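Local coordinates for putative metal binding protein (Coccidioides immitis, PDB 3CVG) that is of unproven function but probably binds a small ligand, possibly a metal ion, in the manner of periplasmic binding proteins, at residues P19-G30 against F54-D62; L38-K46 against M250-L258. All blocks are in the same frame, centred on the assembly; numbering follows the deposited sequence.

In the fold
Both contacts belong to the same lobe of a periplasmic-binding-protein fold. Contact 1 joins two neighbouring parallel strands by a ladder of backbone hydrogen bonds, whereas contact 2 joins two helices, 34-47 and 248-259, mainly through side chains: aromatic rings, apolar groups and one salt bridge. The helices pack on the sheet face that carries Leu22, Ile24 and Val56, and helix 34-47 lies in the chain between the two strands of contact 1. The contacts' centres are about 12 Å apart. Each contact is buried in part: contact 1 runs from a partly exposed beginning to a glycine-rich turn, while contact 2 hides its rings and leaves Lys46 and Glu253 at the margin.

Contact 1: residues P19-G30 against F54-D62; sequences PVQLRIGNGGAG and FKVAWYKSD
Trp58 lays its indole over the start of helix 28-32: Gly30 CA sits 3.6 Å from the centroid of the six-membered ring of Trp58, a CH-pi contact over the face. With no side chain, Gly30 lets the indole lie directly on the helix backbone. With CG anti to its backbone N (chi1 161°), the ring swings toward the turn, and Trp58 NE1 bonds Asn26 O at 3.1 Å, the acceptor lying close to the ring plane. Ser61 N reaches Asn26 O from the other face of the carbonyl, so two donors hold this oxygen; the NE1 bond and Gly30 CA fix the indole's turn.

Strands 20-26 and 55-60 run parallel, and a Gly-rich turn leads from the first into helix 28-32, a strand-turn-helix consistent with a periplasmic-binding-protein lobe; Gly27 is its N-cap, about 8 Å from a bound calcium ion and too far to be a ligand. Between Val20 and Arg23 a beta bulge shifts the register by one, leaving Gln21 N a weak bond to Lys55 O and Leu22 N buried without a partner. Beyond it Ile24 uses both its N and its O, to Ala57 O (2.8 Å) and Tyr59 N (2.7 Å).

The branched Val56 bridges two neighbours: CG1 touches Ile24 CD1 at 3.7 Å, and CG2 lies alongside Leu22 CD2. On the other face Arg23 and Tyr59 run side by side, Arg23 CB meeting the ring edge at CE2 (4.1 Å) while the guanidinium turns away to Asp76. At the start of the strands, Gln21 crosses Phe54 at about a right angle, placing OE1 3.3 Å from Phe54 CB; Met250 packs on both.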
# COMPACT_ATOMS: atom_id res chain seq x y z
N PRO A 19 16.39 -25.01 5.03
CA PRO A 19 16.84 -24.49 3.74
C PRO A 19 15.93 -23.38 3.21
O PRO A 19 14.71 -23.52 3.19
CB PRO A 19 16.81 -25.73 2.85
CG PRO A 19 15.59 -26.43 3.35
CD PRO A 19 15.73 -26.32 4.86
N VAL A 20 16.53 -22.27 2.79
CA VAL A 20 15.77 -21.14 2.26
C VAL A 20 15.75 -21.23 0.73
O VAL A 20 16.80 -21.23 0.10
CB VAL A 20 16.39 -19.79 2.67
CG1 VAL A 20 15.68 -18.65 1.96
CG2 VAL A 20 16.30 -19.61 4.17
N GLN A 21 14.56 -21.31 0.14
CA GLN A 21 14.45 -21.41 -1.31
C GLN A 21 13.49 -20.40 -1.93
O GLN A 21 13.00 -20.61 -3.04
CB GLN A 21 14.03 -22.82 -1.71
CG GLN A 21 15.02 -23.90 -1.32
CD GLN A 21 14.64 -25.26 -1.87
OE1 GLN A 21 13.54 -25.75 -1.62
NE2 GLN A 21 15.55 -25.87 -2.62
N LEU A 22 13.23 -19.30 -1.22
CA LEU A 22 12.34 -18.26 -1.72
C LEU A 22 12.45 -17.00 -0.87
O LEU A 22 12.06 -17.00 0.30
CB LEU A 22 10.88 -18.75 -1.74
CG LEU A 22 9.82 -17.75 -2.25
CD1 LEU A 22 10.19 -17.26 -3.64
CD2 LEU A 22 8.45 -18.40 -2.26
N ARG A 23 12.98 -15.94 -1.47
CA ARG A 23 13.15 -14.66 -0.78
C ARG A 23 12.23 -13.63 -1.43
O ARG A 23 12.29 -13.41 -2.65
CB ARG A 23 14.61 -14.21 -0.89
CG ARG A 23 15.61 -15.18 -0.28
CD ARG A 23 17.00 -14.89 -0.80
NE ARG A 23 17.07 -15.10 -2.25
CZ ARG A 23 18.01 -14.59 -3.04
NH1 ARG A 23 18.97 -13.84 -2.53
NH2 ARG A 23 17.98 -14.83 -4.34
N ILE A 24 11.39 -13.00 -0.62
CA ILE A 24 10.43 -12.01 -1.11
C ILE A 24 10.66 -10.63 -0.50
O ILE A 24 10.74 -10.49 0.72
CB ILE A 24 8.98 -12.43 -0.77
CG1 ILE A 24 8.74 -13.89 -1.16
CG2 ILE A 24 8.00 -11.53 -1.50
CD1 ILE A 24 7.42 -14.44 -0.65
N GLY A 25 10.75 -9.62 -1.36
CA GLY A 25 10.92 -8.26 -0.89
C GLY A 25 9.58 -7.56 -0.98
O GLY A 25 8.93 -7.57 -2.02
N ASN A 26 9.15 -6.95 0.12
CA ASN A 26 7.87 -6.26 0.14
C ASN A 26 7.78 -5.35 1.35
O ASN A 26 8.60 -5.42 2.26
CB ASN A 26 6.72 -7.27 0.17
CG ASN A 26 5.35 -6.60 0.27
OD1 ASN A 26 4.98 -5.80 -0.60
ND2 ASN A 26 4.61 -6.92 1.31
N GLY A 27 6.77 -4.49 1.35
CA GLY A 27 6.60 -3.58 2.46
C GLY A 27 5.34 -3.84 3.26
O GLY A 27 5.36 -4.54 4.28
N GLY A 28 4.23 -3.29 2.78
CA GLY A 28 2.95 -3.41 3.46
C GLY A 28 2.32 -4.77 3.72
O GLY A 28 1.80 -5.00 4.81
N ALA A 29 2.34 -5.65 2.72
CA ALA A 29 1.73 -6.96 2.88
C ALA A 29 2.45 -7.82 3.92
O ALA A 29 1.83 -8.64 4.59
CB ALA A 29 1.70 -7.68 1.54
N GLY A 30 3.76 -7.66 4.03
CA GLY A 30 4.48 -8.44 5.03
C GLY A 30 4.16 -7.86 6.40
O GLY A 30 3.99 -8.58 7.38
N PHE A 54 10.93 -26.52 2.84
CA PHE A 54 11.76 -25.34 2.65
C PHE A 54 11.12 -24.12 3.31
O PHE A 54 9.91 -24.08 3.54
CB PHE A 54 11.96 -25.08 1.15
CG PHE A 54 10.69 -24.75 0.42
CD1 PHE A 54 10.25 -23.43 0.34
CD2 PHE A 54 9.92 -25.75 -0.16
CE1 PHE A 54 9.06 -23.11 -0.30
CE2 PHE A 54 8.73 -25.44 -0.81
CZ PHE A 54 8.30 -24.12 -0.88
N LYS A 55 11.95 -23.12 3.62
CA LYS A 55 11.49 -21.89 4.25
C LYS A 55 11.37 -20.76 3.24
O LYS A 55 11.93 -20.82 2.15
CB LYS A 55 12.46 -21.47 5.37
CG LYS A 55 12.45 -22.39 6.57
CD LYS A 55 13.69 -22.19 7.43
CE LYS A 55 13.72 -23.18 8.58
NZ LYS A 55 15.02 -23.17 9.31
N VAL A 56 10.64 -19.71 3.63
CA VAL A 56 10.44 -18.54 2.78
C VAL A 56 10.78 -17.30 3.60
O VAL A 56 10.11 -17.01 4.59
CB VAL A 56 8.98 -18.44 2.30
CG1 VAL A 56 8.78 -17.16 1.49
CG2 VAL A 56 8.62 -19.66 1.46
N ALA A 57 11.80 -16.58 3.17
CA ALA A 57 12.23 -15.38 3.88
C ALA A 57 11.65 -14.11 3.26
O ALA A 57 11.58 -13.98 2.04
CB ALA A 57 13.76 -15.30 3.91
N TRP A 58 11.23 -13.19 4.13
CA TRP A 58 10.66 -11.92 3.70
C TRP A 58 11.57 -10.75 4.07
O TRP A 58 11.89 -10.53 5.23
CB TRP A 58 9.28 -11.71 4.34
CG TRP A 58 8.82 -10.26 4.32
CD1 TRP A 58 8.84 -9.41 3.25
CD2 TRP A 58 8.32 -9.50 5.43
NE1 TRP A 58 8.39 -8.17 3.63
CE2 TRP A 58 8.06 -8.19 4.96
CE3 TRP A 58 8.06 -9.79 6.78
CZ2 TRP A 58 7.57 -7.18 5.78
CZ3 TRP A 58 7.56 -8.78 7.60
CH2 TRP A 58 7.32 -7.49 7.09
N TYR A 59 11.98 -10.00 3.05
CA TYR A 59 12.82 -8.82 3.22
C TYR A 59 11.94 -7.58 3.14
O TYR A 59 11.20 -7.39 2.17
CB TYR A 59 13.88 -8.76 2.12
CG TYR A 59 15.04 -9.70 2.35
CD1 TYR A 59 16.15 -9.28 3.08
CD2 TYR A 59 15.02 -11.00 1.85
CE1 TYR A 59 17.22 -10.14 3.31
CE2 TYR A 59 16.08 -11.86 2.08
CZ TYR A 59 17.18 -11.43 2.80
OH TYR A 59 18.23 -12.30 3.01
N LYS A 60 12.01 -6.74 4.17
CA LYS A 60 11.21 -5.52 4.23
C LYS A 60 11.82 -4.42 3.36
O LYS A 60 12.95 -4.00 3.59
CB LYS A 60 11.11 -5.04 5.67
CG LYS A 60 10.19 -3.86 5.88
CD LYS A 60 10.00 -3.59 7.37
CE LYS A 60 8.91 -2.55 7.62
NZ LYS A 60 8.64 -2.37 9.07
N SER A 61 11.05 -3.96 2.38
CA SER A 61 11.53 -2.93 1.47
C SER A 61 10.41 -2.26 0.69
O SER A 61 9.43 -2.90 0.31
CB SER A 61 12.55 -3.53 0.50
OG SER A 61 12.01 -4.66 -0.16
N ASP A 62 10.55 -0.95 0.46
CA ASP A 62 9.54 -0.24 -0.31
C ASP A 62 9.73 -0.66 -1.76
O ASP A 62 10.66 -1.40 -2.07
CB ASP A 62 9.69 1.28 -0.13
CG ASP A 62 10.94 1.85 -0.79
OD1 ASP A 62 11.73 1.08 -1.37
OD2 ASP A 62 11.13 3.08 -0.71

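Contact 2: residues L38-K46 against M250-L258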
# COMPACT_ATOMS: atom_id res chain seq x y z
N LEU A 38 0.61 -16.35 3.01
CA LEU A 38 0.97 -16.75 1.65
C LEU A 38 2.10 -17.77 1.65
O LEU A 38 1.97 -18.85 1.09
CB LEU A 38 1.37 -15.52 0.83
CG LEU A 38 0.33 -14.89 -0.09
CD1 LEU A 38 -1.05 -14.88 0.56
CD2 LEU A 38 0.77 -13.48 -0.44
N ALA A 39 3.22 -17.41 2.28
CA ALA A 39 4.38 -18.28 2.35
C ALA A 39 4.07 -19.64 2.98
O ALA A 39 4.50 -20.68 2.47
CB ALA A 39 5.50 -17.59 3.11
N ASP A 40 3.33 -19.63 4.08
CA ASP A 40 2.98 -20.88 4.75
C ASP A 40 2.07 -21.73 3.88
O ASP A 40 2.08 -22.96 3.96
CB ASP A 40 2.29 -20.60 6.10
CG ASP A 40 3.26 -20.11 7.17
OD1 ASP A 40 4.48 -20.30 6.99
OD2 ASP A 40 2.80 -19.56 8.18
N ALA A 41 1.28 -21.07 3.04
CA ALA A 41 0.35 -21.77 2.15
C ALA A 41 1.08 -22.33 0.93
O ALA A 41 0.70 -23.39 0.41
CB ALA A 41 -0.76 -20.83 1.71
N PHE A 42 2.11 -21.63 0.47
CA PHE A 42 2.88 -22.10 -0.68
C PHE A 42 3.75 -23.27 -0.24
O PHE A 42 3.75 -24.32 -0.89
CB PHE A 42 3.77 -20.97 -1.22
CG PHE A 42 4.63 -21.39 -2.38
CD1 PHE A 42 4.06 -21.81 -3.58
CD2 PHE A 42 6.02 -21.37 -2.28
CE1 PHE A 42 4.86 -22.19 -4.66
CE2 PHE A 42 6.83 -21.74 -3.35
CZ PHE A 42 6.24 -22.15 -4.55
N ILE A 43 4.51 -23.08 0.84
CA ILE A 43 5.36 -24.14 1.36
C ILE A 43 4.47 -25.36 1.57
O ILE A 43 4.86 -26.50 1.30
CB ILE A 43 5.98 -23.78 2.72
CG1 ILE A 43 6.86 -22.54 2.59
CG2 ILE A 43 6.79 -24.95 3.25
CD1 ILE A 43 7.38 -22.03 3.92
N LYS A 44 3.26 -25.10 2.06
CA LYS A 44 2.29 -26.14 2.33
C LYS A 44 2.00 -26.97 1.08
O LYS A 44 2.20 -28.18 1.09
CB LYS A 44 1.00 -25.52 2.86
CG LYS A 44 0.07 -26.48 3.59
CD LYS A 44 -0.85 -27.24 2.65
CE LYS A 44 -1.87 -28.04 3.44
NZ LYS A 44 -2.93 -28.63 2.57
N SER A 45 1.56 -26.32 0.01
CA SER A 45 1.23 -27.01 -1.23
C SER A 45 2.39 -27.68 -1.98
O SER A 45 2.16 -28.61 -2.75
CB SER A 45 0.50 -26.06 -2.19
OG SER A 45 -0.81 -25.80 -1.73
N LYS A 46 3.61 -27.21 -1.78
CA LYS A 46 4.76 -27.81 -2.46
C LYS A 46 5.25 -29.05 -1.72
O LYS A 46 5.73 -30.00 -2.34
CB LYS A 46 5.89 -26.79 -2.59
CG LYS A 46 5.64 -25.71 -3.65
CD LYS A 46 6.17 -26.12 -5.03
CE LYS A 46 5.41 -27.29 -5.63
NZ LYS A 46 5.99 -27.71 -6.94
N MSE A 250 11.49 -21.89 -8.50
CA MSE A 250 10.55 -21.72 -7.40
C MSE A 250 9.87 -20.36 -7.43
O MSE A 250 8.71 -20.22 -7.02
CB MSE A 250 11.25 -21.92 -6.07
CG MSE A 250 11.23 -23.37 -5.63
SE MSE A 250 9.73 -23.74 -4.46
CE MSE A 250 10.80 -24.29 -2.95
N ALA A 251 10.59 -19.35 -7.92
CA ALA A 251 10.04 -18.01 -8.04
C ALA A 251 8.93 -18.09 -9.08
O ALA A 251 7.90 -17.42 -8.97
CB ALA A 251 11.12 -17.04 -8.51
N LYS A 252 9.15 -18.93 -10.09
CA LYS A 252 8.19 -19.15 -11.16
C LYS A 252 7.01 -19.92 -10.59
O LYS A 252 5.86 -19.70 -10.97
CB LYS A 252 8.85 -19.95 -12.29
CG LYS A 252 8.05 -20.00 -13.58
CD LYS A 252 8.00 -18.63 -14.24
CE LYS A 252 7.31 -18.69 -15.60
NZ LYS A 252 7.26 -17.34 -16.23
N GLU A 253 7.30 -20.83 -9.67
CA GLU A 253 6.28 -21.64 -9.02
C GLU A 253 5.41 -20.76 -8.14
O GLU A 253 4.18 -20.83 -8.19
CB GLU A 253 6.92 -22.72 -8.15
CG GLU A 253 7.57 -23.85 -8.93
CD GLU A 253 6.55 -24.74 -9.60
OE1 GLU A 253 5.74 -25.37 -8.88
OE2 GLU A 253 6.56 -24.81 -10.85
N PHE A 254 6.05 -19.93 -7.32
CA PHE A 254 5.32 -19.03 -6.44
C PHE A 254 4.45 -18.10 -7.26
O PHE A 254 3.27 -17.91 -6.96
CB PHE A 254 6.28 -18.21 -5.58
CG PHE A 254 5.58 -17.31 -4.60
CD1 PHE A 254 4.75 -17.84 -3.61
CD2 PHE A 254 5.71 -15.93 -4.68
CE1 PHE A 254 4.07 -17.01 -2.73
CE2 PHE A 254 5.03 -15.09 -3.80
CZ PHE A 254 4.21 -15.64 -2.82
N ALA A 255 5.03 -17.51 -8.30
CA ALA A 255 4.28 -16.59 -9.15
C ALA A 255 2.99 -17.24 -9.65
O ALA A 255 1.90 -16.69 -9.48
CB ALA A 255 5.14 -16.15 -10.33
N LYS A 256 3.12 -18.41 -10.27
CA LYS A 256 1.97 -19.16 -10.79
C LYS A 256 0.95 -19.48 -9.71
O LYS A 256 -0.26 -19.30 -9.90
CB LYS A 256 2.45 -20.47 -11.43
CG LYS A 256 2.65 -20.42 -12.94
CD LYS A 256 1.31 -20.27 -13.65
CE LYS A 256 1.44 -20.53 -15.15
NZ LYS A 256 0.09 -20.56 -15.79
N TRP A 257 1.43 -19.96 -8.58
CA TRP A 257 0.57 -20.31 -7.46
C TRP A 257 -0.20 -19.10 -6.93
O TRP A 257 -1.41 -19.16 -6.69
CB TRP A 257 1.40 -20.91 -6.32
CG TRP A 257 0.61 -21.20 -5.10
CD1 TRP A 257 -0.11 -22.33 -4.84
CD2 TRP A 257 0.42 -20.33 -3.98
NE1 TRP A 257 -0.75 -22.22 -3.63
CE2 TRP A 257 -0.44 -21.00 -3.07
CE3 TRP A 257 0.89 -19.05 -3.65
CZ2 TRP A 257 -0.84 -20.43 -1.86
CZ3 TRP A 257 0.49 -18.48 -2.44
CH2 TRP A 257 -0.37 -19.18 -1.56
N LEU A 258 0.51 -17.99 -6.75
CA LEU A 258 -0.08 -16.76 -6.24
C LEU A 258 -1.34 -16.29 -6.98
O LEU A 258 -2.30 -15.85 -6.35
CB LEU A 258 0.96 -15.64 -6.27
CG LEU A 258 0.48 -14.27 -5.79
CD1 LEU A 258 0.12 -14.34 -4.30
CD2 LEU A 258 1.58 -13.25 -6.02
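Phe42 presents one face of its ring to Phe254, whose edge points at it in a T-shaped pair with centroids 5.3 Å apart and planes at 76°. Lys46 CG, one turn further along the same helix, covers the opposite face. At the rim of the Phe42 ring, Glu253 CB lies in plane at 3.7 Å from CZ, and the selenium of Met250, a selenomethionine, reaches CE2 obliquely in a Met-aromatic contact. The indole of Trp257 receives Phe42 CB over the face of its six-membered ring, 4.2 Å from the centroid.

Segments 38-46 and 250-258 of the two helices cross steeply, at 109°, and lock by knobs into holes: Phe42 enters the gap among Met250, Glu253, Phe254 and Trp257, while Trp257 enters that among Leu38, Ala41, Phe42 and Ser45. Both knobs carry CG anti to the backbone N (chi1 178° in Phe42), which sends two large rings past each other in opposite directions. The small Ala41 lets the indole come close, its CB 3.6 Å from Trp257 CZ2. At the Leu38 end of the helix, Leu38 CD2 meets Leu258 CD1 at 4.0 Å, two branched apolar ends in contact.

Lys46 bends at chi2 and chi3, passing the ring's rim beyond CG, to bring NZ 3.0 Å from Glu253 OE1 in a salt bridge; OE1 is met from above the carboxylate plane. Leu22 of strand 20-26 touches both Phe42 and Phe254, tying the helix pair to the sheet.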